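GCN5-related N-acetyltransferase (Kribbella flavida, PDB 4MY0) probably transfers acetyl groups from acetyl-CoA to amines, perhaps aminoglycosides, and combines two GNAT-type domains with a sterol carrier-like domain. Local coordinates at residues F71-G76 against M116-L121; G106-S111 against M281-D286; L121-T126 against Y134-H139. All blocks are in the same frame, centred on the assembly; numbering follows the deposited sequence.

Contact 1: F71-G76 against M116-L121; sequences FQQWWG and MPISAL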
loop_
_atom_site.group_PDB
_atom_site.type_symbol
_atom_site.label_atom_id
_atom_site.label_comp_id
_atom_site.label_asym_id
_atom_site.label_seq_id
_atom_site.Cartn_x
_atom_site.Cartn_y
_atom_site.Cartn_z
ATOM N N PHE C 71 -9.444 -37.774 11.583
ATOM C CA PHE C 71 -9.239 -36.950 12.776
ATOM C C PHE C 71 -10.054 -37.474 13.938
ATOM O O PHE C 71 -10.880 -38.366 13.772
ATOM C CB PHE C 71 -9.735 -35.528 12.533
ATOM C CG PHE C 71 -8.860 -34.699 11.635
ATOM C CD1 PHE C 71 -7.478 -34.723 11.757
ATOM C CD2 PHE C 71 -9.439 -33.859 10.689
ATOM C CE1 PHE C 71 -6.679 -33.927 10.933
ATOM C CE2 PHE C 71 -8.655 -33.057 9.861
ATOM C CZ PHE C 71 -7.268 -33.099 9.979
ATOM N N GLN C 72 -9.823 -36.894 15.115
ATOM C CA GLN C 72 -10.838 -36.853 16.157
ATOM C C GLN C 72 -11.078 -35.372 16.398
ATOM O O GLN C 72 -10.240 -34.537 16.022
ATOM C CB GLN C 72 -10.381 -37.556 17.442
ATOM C CG GLN C 72 -9.901 -38.988 17.221
ATOM C CD GLN C 72 -10.018 -39.839 18.461
ATOM O OE1 GLN C 72 -11.122 -40.129 18.921
ATOM N NE2 GLN C 72 -8.883 -40.254 19.010
ATOM N N GLN C 73 -12.216 -35.025 16.991
ATOM C CA GLN C 73 -12.501 -33.618 17.267
ATOM C C GLN C 73 -13.074 -33.489 18.666
ATOM O O GLN C 73 -13.934 -34.274 19.081
ATOM C CB GLN C 73 -13.445 -33.010 16.226
ATOM C CG GLN C 73 -13.456 -31.475 16.248
ATOM C CD GLN C 73 -14.437 -30.883 15.259
ATOM O OE1 GLN C 73 -15.444 -31.503 14.926
ATOM N NE2 GLN C 73 -14.143 -29.678 14.780
ATOM N N TRP C 74 -12.567 -32.517 19.411
ATOM C CA TRP C 74 -13.037 -32.317 20.776
ATOM C C TRP C 74 -14.439 -31.726 20.741
ATOM O O TRP C 74 -14.700 -30.791 19.982
ATOM C CB TRP C 74 -12.097 -31.365 21.514
ATOM C CG TRP C 74 -10.789 -31.997 21.923
ATOM C CD1 TRP C 74 -9.598 -31.953 21.247
ATOM C CD2 TRP C 74 -10.547 -32.756 23.115
ATOM N NE1 TRP C 74 -8.634 -32.639 21.951
ATOM C CE2 TRP C 74 -9.189 -33.141 23.102
ATOM C CE3 TRP C 74 -11.350 -33.149 24.190
ATOM C CZ2 TRP C 74 -8.617 -33.905 24.122
ATOM C CZ3 TRP C 74 -10.781 -33.897 25.209
ATOM C CH2 TRP C 74 -9.427 -34.270 25.168
ATOM N N TRP C 75 -15.342 -32.285 21.543
ATOM C CA TRP C 75 -16.649 -31.667 21.743
ATOM C C TRP C 75 -17.060 -31.790 23.200
ATOM O O TRP C 75 -17.241 -32.910 23.721
ATOM C CB TRP C 75 -17.702 -32.268 20.805
ATOM C CG TRP C 75 -17.548 -31.771 19.388
ATOM C CD1 TRP C 75 -17.019 -32.459 18.329
ATOM C CD2 TRP C 75 -17.900 -30.472 18.889
ATOM N NE1 TRP C 75 -17.039 -31.673 17.200
ATOM C CE2 TRP C 75 -17.568 -30.445 17.517
ATOM C CE3 TRP C 75 -18.468 -29.333 19.465
ATOM C CZ2 TRP C 75 -17.788 -29.319 16.712
ATOM C CZ3 TRP C 75 -18.676 -28.206 18.662
ATOM C CH2 TRP C 75 -18.341 -28.212 17.305
ATOM N N GLY C 76 -17.176 -30.635 23.861
ATOM C CA GLY C 76 -17.446 -30.588 25.291
ATOM C C GLY C 76 -16.457 -31.405 26.094
ATOM O O GLY C 76 -16.832 -32.090 27.047
HETATM N N MSE C 116 -17.179 -42.821 11.302
HETATM C CA MSE C 116 -17.067 -41.449 11.788
HETATM C C MSE C 116 -18.453 -40.796 11.855
HETATM O O MSE C 116 -19.142 -40.665 10.841
HETATM C CB MSE C 116 -16.070 -40.639 10.938
HETATM C CG MSE C 116 -14.635 -41.205 11.023
HETATM SE SE MSE C 116 -13.588 -40.880 9.404
HETATM C CE MSE C 116 -12.020 -41.980 9.810
ATOM N N PRO C 117 -18.871 -40.395 13.060
ATOM C CA PRO C 117 -20.223 -39.848 13.236
ATOM C C PRO C 117 -20.341 -38.364 12.854
ATOM O O PRO C 117 -21.459 -37.843 12.778
ATOM C CB PRO C 117 -20.471 -40.032 14.734
ATOM C CG PRO C 117 -19.084 -39.888 15.351
ATOM C CD PRO C 117 -18.148 -40.533 14.341
ATOM N N ILE C 118 -19.219 -37.687 12.610
ATOM C CA ILE C 118 -19.279 -36.301 12.170
ATOM C C ILE C 118 -18.197 -36.015 11.132
ATOM O O ILE C 118 -17.243 -36.785 10.970
ATOM C CB ILE C 118 -19.076 -35.301 13.336
ATOM C CG1 ILE C 118 -17.710 -35.523 13.990
ATOM C CG2 ILE C 118 -20.216 -35.389 14.365
ATOM C CD1 ILE C 118 -17.373 -34.515 15.103
ATOM N N SER C 119 -18.341 -34.889 10.451
ATOM C CA SER C 119 -17.400 -34.493 9.414
ATOM C C SER C 119 -17.246 -32.973 9.426
ATOM O O SER C 119 -18.209 -32.250 9.684
ATOM C CB SER C 119 -17.900 -34.981 8.046
ATOM O OG SER C 119 -17.079 -34.504 7.001
ATOM N N ALA C 120 -16.034 -32.485 9.165
ATOM C CA ALA C 120 -15.799 -31.047 9.100
ATOM C C ALA C 120 -14.891 -30.689 7.918
ATOM O O ALA C 120 -14.163 -31.543 7.397
ATOM C CB ALA C 120 -15.212 -30.513 10.433
ATOM N N LEU C 121 -14.952 -29.427 7.501
ATOM C CA LEU C 121 -14.106 -28.909 6.430
ATOM C C LEU C 121 -14.147 -27.383 6.415
ATOM O O LEU C 121 -15.089 -26.770 6.948
ATOM C CB LEU C 121 -14.578 -29.435 5.067
ATOM C CG LEU C 121 -16.054 -29.178 4.692
ATOM C CD1 LEU C 121 -16.271 -27.841 3.988
ATOM C CD2 LEU C 121 -16.618 -30.335 3.840
#

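Contact 2: G106-S111 against M281-D286; sequences GVLERS and MLRLLD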
loop_
_atom_site.group_PDB
_atom_site.type_symbol
_atom_site.label_atom_id
_atom_site.label_comp_id
_atom_site.label_asym_id
_atom_site.label_seq_id
_atom_site.Cartn_x
_atom_site.Cartn_y
_atom_site.Cartn_z
ATOM N N GLY C 106 -20.206 -39.627 -2.290
ATOM C CA GLY C 106 -19.341 -40.784 -2.115
ATOM C C GLY C 106 -18.451 -40.594 -0.896
ATOM O O GLY C 106 -18.193 -41.541 -0.151
ATOM N N VAL C 107 -17.994 -39.363 -0.686
ATOM C CA VAL C 107 -17.174 -39.038 0.478
ATOM C C VAL C 107 -17.929 -39.233 1.800
ATOM O O VAL C 107 -17.403 -39.833 2.752
ATOM C CB VAL C 107 -16.596 -37.608 0.385
ATOM C CG1 VAL C 107 -16.086 -37.148 1.738
ATOM C CG2 VAL C 107 -15.483 -37.541 -0.646
ATOM N N LEU C 108 -19.163 -38.745 1.860
ATOM C CA LEU C 108 -19.976 -38.922 3.062
ATOM C C LEU C 108 -20.246 -40.393 3.317
ATOM O O LEU C 108 -20.218 -40.855 4.459
ATOM C CB LEU C 108 -21.301 -38.187 2.930
ATOM C CG LEU C 108 -21.243 -36.660 2.948
ATOM C CD1 LEU C 108 -22.652 -36.093 2.963
ATOM C CD2 LEU C 108 -20.451 -36.141 4.131
ATOM N N GLU C 109 -20.513 -41.138 2.257
ATOM C CA GLU C 109 -20.769 -42.563 2.420
ATOM C C GLU C 109 -19.528 -43.298 2.948
ATOM O O GLU C 109 -19.628 -44.112 3.875
ATOM C CB GLU C 109 -21.263 -43.177 1.107
ATOM C CG GLU C 109 -21.940 -44.522 1.315
ATOM C CD GLU C 109 -22.986 -44.473 2.428
ATOM O OE1 GLU C 109 -23.798 -43.517 2.457
ATOM O OE2 GLU C 109 -22.990 -45.386 3.286
ATOM N N ARG C 110 -18.359 -42.997 2.387
ATOM C CA ARG C 110 -17.120 -43.630 2.862
ATOM C C ARG C 110 -16.881 -43.267 4.333
ATOM O O ARG C 110 -16.554 -44.127 5.155
ATOM C CB ARG C 110 -15.923 -43.207 1.994
ATOM C CG ARG C 110 -14.567 -43.777 2.445
ATOM C CD ARG C 110 -14.565 -45.318 2.479
ATOM N NE ARG C 110 -15.028 -45.898 1.218
ATOM C CZ ARG C 110 -14.270 -46.042 0.134
ATOM N NH1 ARG C 110 -12.998 -45.653 0.145
ATOM N NH2 ARG C 110 -14.781 -46.572 -0.970
ATOM N N SER C 111 -17.070 -41.994 4.671
ATOM C CA SER C 111 -16.924 -41.565 6.069
ATOM C C SER C 111 -17.851 -42.325 7.037
ATOM O O SER C 111 -17.414 -42.739 8.110
ATOM C CB SER C 111 -17.127 -40.063 6.198
ATOM O OG SER C 111 -16.180 -39.347 5.407
HETATM N N MSE C 281 -16.972 -25.686 8.655
HETATM C CA MSE C 281 -18.307 -26.272 8.669
HETATM C C MSE C 281 -18.315 -27.650 9.286
HETATM O O MSE C 281 -17.280 -28.310 9.340
HETATM C CB MSE C 281 -18.879 -26.353 7.264
HETATM C CG MSE C 281 -19.306 -25.002 6.728
HETATM SE SE MSE C 281 -20.137 -25.213 4.981
HETATM C CE MSE C 281 -20.902 -23.424 4.853
ATOM N N LEU C 282 -19.500 -28.072 9.730
ATOM C CA LEU C 282 -19.694 -29.343 10.414
ATOM C C LEU C 282 -20.911 -30.041 9.826
ATOM O O LEU C 282 -21.872 -29.377 9.425
ATOM C CB LEU C 282 -19.961 -29.079 11.896
ATOM C CG LEU C 282 -20.216 -30.298 12.773
ATOM C CD1 LEU C 282 -18.945 -31.134 12.838
ATOM C CD2 LEU C 282 -20.663 -29.868 14.170
ATOM N N ARG C 283 -20.872 -31.368 9.760
ATOM C CA ARG C 283 -22.077 -32.144 9.455
ATOM C C ARG C 283 -22.159 -33.385 10.349
ATOM O O ARG C 283 -21.140 -34.032 10.591
ATOM C CB ARG C 283 -22.090 -32.583 7.988
ATOM C CG ARG C 283 -23.449 -33.121 7.537
ATOM C CD ARG C 283 -23.344 -34.089 6.347
ATOM N NE ARG C 283 -24.587 -34.103 5.567
ATOM C CZ ARG C 283 -25.714 -34.703 5.953
ATOM N NH1 ARG C 283 -25.772 -35.348 7.115
ATOM N NH2 ARG C 283 -26.794 -34.653 5.180
ATOM N N LEU C 284 -23.351 -33.717 10.845
ATOM C CA LEU C 284 -23.528 -34.997 11.536
ATOM C C LEU C 284 -23.828 -36.115 10.519
ATOM O O LEU C 284 -24.708 -35.969 9.663
ATOM C CB LEU C 284 -24.647 -34.935 12.583
ATOM C CG LEU C 284 -24.634 -33.935 13.745
ATOM C CD1 LEU C 284 -25.178 -34.586 15.003
ATOM C CD2 LEU C 284 -23.280 -33.281 14.007
ATOM N N LEU C 285 -23.093 -37.219 10.605
ATOM C CA LEU C 285 -23.332 -38.375 9.735
ATOM C C LEU C 285 -24.108 -39.496 10.435
ATOM O O LEU C 285 -24.818 -40.271 9.782
ATOM C CB LEU C 285 -22.009 -38.945 9.225
ATOM C CG LEU C 285 -21.025 -37.973 8.588
ATOM C CD1 LEU C 285 -19.779 -38.717 8.149
ATOM C CD2 LEU C 285 -21.688 -37.277 7.419
ATOM N N ASP C 286 -23.932 -39.604 11.753
ATOM C CA ASP C 286 -24.627 -40.611 12.561
ATOM C C ASP C 286 -24.982 -39.930 13.888
ATOM O O ASP C 286 -24.218 -40.001 14.852
ATOM C CB ASP C 286 -23.712 -41.835 12.781
ATOM C CG ASP C 286 -24.325 -42.902 13.712
ATOM O OD1 ASP C 286 -23.747 -44.011 13.780
ATOM O OD2 ASP C 286 -25.361 -42.653 14.381
#

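Contact 3: L121-T126 against Y134-H139; sequences LYPATT and YEFGGH. With AC8 ([(2R,3R,4R,5R)-5-(6-amino-9H-purin-9-yl)-3,4-bis(phosphonooxy)tetrahydrofuran-2-yl]methyl (3R)-3-hydroxy-2,2-dimethyl-4-oxo-4-({3-oxo-3-[(2-sulfanylethyl)amino]propyl}amino)butyl dihydrogen diphosphate), chain L.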
loop_
_atom_site.group_PDB
_atom_site.type_symbol
_atom_site.label_atom_id
_atom_site.label_comp_id
_atom_site.label_asym_id
_atom_site.label_seq_id
_atom_site.Cartn_x
_atom_site.Cartn_y
_atom_site.Cartn_z
ATOM N N LEU C 121 -14.952 -29.427 7.501
ATOM C CA LEU C 121 -14.106 -28.909 6.430
ATOM C C LEU C 121 -14.147 -27.383 6.415
ATOM O O LEU C 121 -15.089 -26.770 6.948
ATOM C CB LEU C 121 -14.578 -29.435 5.067
ATOM C CG LEU C 121 -16.054 -29.178 4.692
ATOM C CD1 LEU C 121 -16.271 -27.841 3.988
ATOM C CD2 LEU C 121 -16.618 -30.335 3.840
ATOM N N TYR C 122 -13.121 -26.792 5.803
ATOM C CA TYR C 122 -13.053 -25.370 5.501
ATOM C C TYR C 122 -13.463 -25.199 4.043
ATOM O O TYR C 122 -12.709 -25.570 3.138
ATOM C CB TYR C 122 -11.611 -24.869 5.647
ATOM C CG TYR C 122 -11.159 -24.679 7.082
ATOM C CD1 TYR C 122 -11.297 -23.445 7.714
ATOM C CD2 TYR C 122 -10.595 -25.725 7.800
ATOM C CE1 TYR C 122 -10.879 -23.264 9.042
ATOM C CE2 TYR C 122 -10.180 -25.562 9.119
ATOM C CZ TYR C 122 -10.325 -24.331 9.730
ATOM O OH TYR C 122 -9.916 -24.180 11.037
ATOM N N PRO C 123 -14.652 -24.633 3.805
ATOM C CA PRO C 123 -15.196 -24.562 2.439
ATOM C C PRO C 123 -14.680 -23.351 1.667
ATOM O O PRO C 123 -14.596 -22.253 2.239
ATOM C CB PRO C 123 -16.701 -24.391 2.688
ATOM C CG PRO C 123 -16.755 -23.543 3.975
ATOM C CD PRO C 123 -15.576 -24.069 4.813
ATOM N N ALA C 124 -14.345 -23.529 0.386
ATOM C CA ALA C 124 -13.948 -22.379 -0.438
ATOM C C ALA C 124 -15.202 -21.667 -0.943
ATOM O O ALA C 124 -15.194 -20.470 -1.181
ATOM C CB ALA C 124 -13.088 -22.824 -1.599
ATOM N N THR C 125 -16.266 -22.437 -1.135
ATOM C CA THR C 125 -17.567 -21.903 -1.493
ATOM C C THR C 125 -18.583 -22.670 -0.667
ATOM O O THR C 125 -18.497 -23.892 -0.551
ATOM C CB THR C 125 -17.878 -22.082 -2.992
ATOM O OG1 THR C 125 -19.289 -21.937 -3.205
ATOM C CG2 THR C 125 -17.437 -23.472 -3.491
ATOM N N THR C 126 -19.544 -21.959 -0.088
ATOM C CA THR C 126 -20.468 -22.586 0.836
ATOM C C THR C 126 -21.597 -23.329 0.130
ATOM O O THR C 126 -22.239 -24.181 0.746
ATOM C CB THR C 126 -21.152 -21.539 1.725
ATOM O OG1 THR C 126 -21.920 -20.660 0.890
ATOM C CG2 THR C 126 -20.126 -20.746 2.536
ATOM N N TYR C 134 -23.893 -29.493 5.251
ATOM C CA TYR C 134 -22.936 -28.887 6.166
ATOM C C TYR C 134 -23.400 -27.492 6.587
ATOM O O TYR C 134 -24.097 -26.809 5.828
ATOM C CB TYR C 134 -21.567 -28.746 5.496
ATOM C CG TYR C 134 -20.785 -30.040 5.334
ATOM C CD1 TYR C 134 -19.734 -30.350 6.199
ATOM C CD2 TYR C 134 -21.066 -30.930 4.294
ATOM C CE1 TYR C 134 -18.993 -31.525 6.044
ATOM C CE2 TYR C 134 -20.328 -32.100 4.128
ATOM C CZ TYR C 134 -19.293 -32.395 5.008
ATOM O OH TYR C 134 -18.557 -33.567 4.858
ATOM N N GLU C 135 -23.002 -27.057 7.779
ATOM C CA GLU C 135 -23.215 -25.661 8.168
ATOM C C GLU C 135 -22.032 -25.195 9.002
ATOM O O GLU C 135 -21.333 -26.025 9.594
ATOM C CB GLU C 135 -24.533 -25.487 8.947
ATOM C CG GLU C 135 -24.995 -24.011 9.094
ATOM C CD GLU C 135 -24.801 -23.205 7.801
ATOM O OE1 GLU C 135 -23.775 -22.484 7.695
ATOM O OE2 GLU C 135 -25.657 -23.311 6.884
ATOM N N PHE C 136 -21.794 -23.878 9.039
ATOM C CA PHE C 136 -20.741 -23.326 9.896
ATOM C C PHE C 136 -20.910 -23.774 11.338
ATOM O O PHE C 136 -22.025 -23.745 11.884
ATOM C CB PHE C 136 -20.670 -21.800 9.795
ATOM C CG PHE C 136 -20.078 -21.318 8.494
ATOM C CD1 PHE C 136 -18.847 -21.807 8.048
ATOM C CD2 PHE C 136 -20.767 -20.429 7.692
ATOM C CE1 PHE C 136 -18.293 -21.380 6.833
ATOM C CE2 PHE C 136 -20.224 -19.991 6.478
ATOM C CZ PHE C 136 -18.978 -20.465 6.054
ATOM N N GLY C 137 -19.803 -24.213 11.936
ATOM C CA GLY C 137 -19.836 -24.801 13.262
ATOM C C GLY C 137 -18.875 -24.142 14.234
ATOM O O GLY C 137 -19.003 -24.317 15.447
ATOM N N GLY C 138 -17.899 -23.397 13.718
ATOM C CA GLY C 138 -16.914 -22.772 14.594
ATOM C C GLY C 138 -15.890 -21.940 13.850
ATOM O O GLY C 138 -15.985 -21.781 12.635
ATOM N N HIS C 139 -14.898 -21.423 14.577
ATOM C CA HIS C 139 -13.977 -20.442 14.014
ATOM C C HIS C 139 -12.518 -20.836 14.186
ATOM O O HIS C 139 -12.192 -21.751 14.940
ATOM C CB HIS C 139 -14.207 -19.077 14.672
ATOM C CG HIS C 139 -15.578 -18.512 14.442
ATOM N ND1 HIS C 139 -16.668 -18.857 15.216
ATOM C CD2 HIS C 139 -16.034 -17.621 13.527
ATOM C CE1 HIS C 139 -17.735 -18.200 14.788
ATOM N NE2 HIS C 139 -17.380 -17.444 13.765
HETATM N N1A AC8 L . -19.994 -20.422 -6.771
HETATM O O1A AC8 L . -21.996 -30.525 -7.898
HETATM P P1A AC8 L . -21.819 -29.175 -8.577
HETATM C C1B AC8 L . -22.889 -24.645 -6.821
HETATM S S1P AC8 L . -13.572 -26.540 -0.798
HETATM C C2A AC8 L . -21.295 -20.554 -6.450
HETATM O O2A AC8 L . -21.975 -29.118 -10.071
HETATM P P2A AC8 L . -18.986 -28.727 -8.834
HETATM C C2B AC8 L . -23.675 -25.122 -8.021
HETATM O O2B AC8 L . -24.382 -24.025 -8.613
HETATM O O2C AC8 L . -25.369 -25.251 -10.566
HETATM C C2P AC8 L . -13.777 -26.480 -2.612
HETATM N N3A AC8 L . -21.896 -21.750 -6.529
HETATM O O3A AC8 L . -20.405 -28.617 -8.082
HETATM C C3B AC8 L . -24.610 -26.154 -7.383
HETATM O O3B AC8 L . -25.683 -25.467 -6.729
HETATM P P3B AC8 L . -27.189 -25.295 -7.314
HETATM O O3C AC8 L . -23.284 -23.871 -10.830
HETATM C C3P AC8 L . -12.340 -26.486 -3.080
HETATM C C4A AC8 L . -21.187 -22.840 -6.932
HETATM O O4A AC8 L . -18.888 -30.074 -9.517
HETATM C C4B AC8 L . -23.802 -26.749 -6.245
HETATM O O4B AC8 L . -22.765 -25.798 -5.977
HETATM O O4C AC8 L . -25.489 -22.718 -10.413
HETATM P P4C AC8 L . -24.657 -23.963 -10.220
HETATM N N4P AC8 L . -12.097 -26.406 -4.518
HETATM C C5A AC8 L . -19.845 -22.724 -7.257
HETATM O O5A AC8 L . -18.773 -27.459 -9.608
HETATM C C5B AC8 L . -23.178 -28.096 -6.597
HETATM O O5B AC8 L . -22.800 -28.062 -7.969
HETATM C C5P AC8 L . -12.255 -25.375 -5.341
HETATM O O5P AC8 L . -12.732 -24.315 -4.950
HETATM C C6A AC8 L . -19.243 -21.474 -7.168
HETATM N N6A AC8 L . -17.932 -21.309 -7.482
HETATM O O6A AC8 L . -17.989 -28.697 -7.577
HETATM C C6P AC8 L . -11.795 -25.595 -6.763
HETATM N N7A AC8 L . -19.399 -23.949 -7.628
HETATM O O7A AC8 L . -27.070 -24.791 -8.733
HETATM C C7P AC8 L . -12.600 -24.867 -7.849
HETATM C C8A AC8 L . -20.446 -24.807 -7.522
HETATM O O8A AC8 L . -27.795 -26.679 -7.197
HETATM N N8P AC8 L . -13.943 -25.455 -7.867
HETATM N N9A AC8 L . -21.531 -24.119 -7.111
HETATM O O9A AC8 L . -27.789 -24.267 -6.379
HETATM C C9P AC8 L . -14.277 -26.737 -8.000
HETATM O O9P AC8 L . -13.418 -27.590 -8.148
HETATM C CAP AC8 L . -15.745 -27.128 -7.986
HETATM O OAP AC8 L . -16.512 -26.167 -8.714
HETATM C CBP AC8 L . -16.353 -27.239 -6.581
HETATM C CCP AC8 L . -17.851 -27.547 -6.736
HETATM C CDP AC8 L . -15.689 -28.372 -5.805
HETATM C CEP AC8 L . -16.203 -25.941 -5.804
#

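Contact 1: F71-G76 against M116-L121
Gln73 and Ile118 mark the closest approach of the two backbones, with 8.9 Å between Gln73 CA and Ile118 CA. No hydrogen bond joins the segments. Strand 78-90 lies between them in the sheet: it pairs antiparallel with strand 61-75 and parallel with strand 118-121. Side chains therefore make the contact, and they do so on one side of the backbone. Ile118 reaches across with a single methyl. Its CD1 lies 3.5 Å from Trp75 NE1 and 3.6 Å from Gln73 OE1, and it also touches Trp75 CD1. It meets the indole obliquely and crosses the glutamine side chain at about a right angle. CG1 of Ile118 stands between the backbone N and the carbonyl carbon (chi1 60°), and CD1 continues extended from it toward the pair. This part of the GNAT fold is the central sheet, where strand 118-121 follows the helix after the acetyl-CoA-binding loop. Gln73 and Trp75 point the same way from their strand, two residues apart. Trp75 NE1 donates to Gln73 OE1 at 2.8 Å, with a bent N-H...O angle of 142°. The indole nitrogen sits above the amide carbonyl plane and does not follow a lone pair. At its other end the amide is held by Gly186 O, which accepts from Gln73 NE2. Both polar groups are buried, and this pairing satisfies the indole N-H beside the apolar methyl. Trp280 and Leu282 of strand 274-284 pack against Trp75, and Tyr352 meets its ring edge-to-face.

Contact 2: G106-S111 against M281-D286
Val107 O is gripped twice by Ser111, the residue that touches Leu285 across the contact. Ser111 N gives it the helical hydrogen bond at 2.9 Å. Ser111 OG donates to the same Val107 O at 3.0 Å, from the opposite face of the carbonyl plane. The hydroxyl is thus folded back onto its own helix. Ser111 CB is left to meet Leu285 CD1 at 3.6 Å. Leu285 uses its other branch on Leu108: the two CD2 methyls, Leu108 CD2 and Leu285 CD2, are 3.7 Å apart, and the side chains meet at a slant. Leu108 turns its second methyl to Arg283, with Leu108 CD1 3.8 Å from Arg283 NE and also close to Arg283 CD. The arginine runs extended from CG to NE, with CG opposite the backbone N (chi1 -167°), and lies across the leucine at about a right angle. Its buried head is well supplied with partners. Arg283 NH1 donates to Leu284 O at 2.8 Å, in the guanidinium plane. Arg283 NE binds Leu132 O, and Arg283 NH2 forms a salt bridge with Asp310 of the sterol carrier-like domain. With a leucine in place of this arginine, Asp310 would probably be left without this charged mate and Leu132 O without this donor. Helix 99-113 here lies against the sheet of the GNAT fold, its Ser111 and Arg110 also touching Ile68 of strand 61-75. Strand 274-284 pairs with strand 118-121 on one edge and with strand 135-146 on the other. Tyr134 packs against both Leu108 and Arg283, while Leu284 turns to Leu348 and Tyr352 of helix 345-352.

Contact 3: L121-T126 against Y134-H139
One face of the Tyr134 ring carries Leu121 CD2, which sits 3.4 Å above the ring plane and displaced from the ring centre. This is a CH-pi contact, with Leu121 CD2 3.8 Å from the Tyr134 ring centroid. Leu121 CG takes the sterically tight place between backbone N and carbonyl carbon (chi1 55°), and the branch that follows reaches the ring. The Phe136 ring is met obliquely at two places. Pro123 CG approaches Phe136 CE1 at 3.9 Å, and Thr126 CG2 lies 3.7 Å from Phe136 CZ. Polar ends point to other partners: Tyr134 OH bonds Ser119 OG, and Thr126 OG1 bonds Glu268 O of the second subunit. Phe136 N donates to Glu135 OE1, and Glu135 OE2 pairs with Arg130 and Arg346. Beyond Phe136, Gly137 and Gly138 form a classic beta bulge opposite Trp280. The loop lines AC8, a coenzyme A derivative: Ala124 N is 3.3 Å from the thiol sulfur S1P, and Thr125 CG2 is 3.6 Å from the methyl CEP. Ile249 and Ser248 of the third subunit pack on these two residues. Thr125 takes the N-cap position of the next helix, its OG1 making a weak hydrogen bond to Val127 N. No hydrogen bond crosses between the segments, so apolar and CH-pi contacts carry the pairing. This is consistent with Tyr134 and Phe136 steadying the loop beside the thiol.

The three contacts cluster in the first GNAT domain and its strand partners. The centres of contacts 1 and 2 lie about 10 Å apart; the centre of contact 3 is about 13 Å from each. Strands 118-121, 274-284 and 135-146 lie side by side, so all three reach the same sheet. Contact 1 closes before contact 3 opens, and they share Leu121. Contact 3 is nested within the long loop closed by contact 2, whose segments alternate with those of contact 1. Strand 274-284, from the second GNAT region, inserts between two strands of the first. The two GNAT regions are therefore interlocked through this strand. Contact 3 lines the coenzyme pocket, and contact 1 lies away from it.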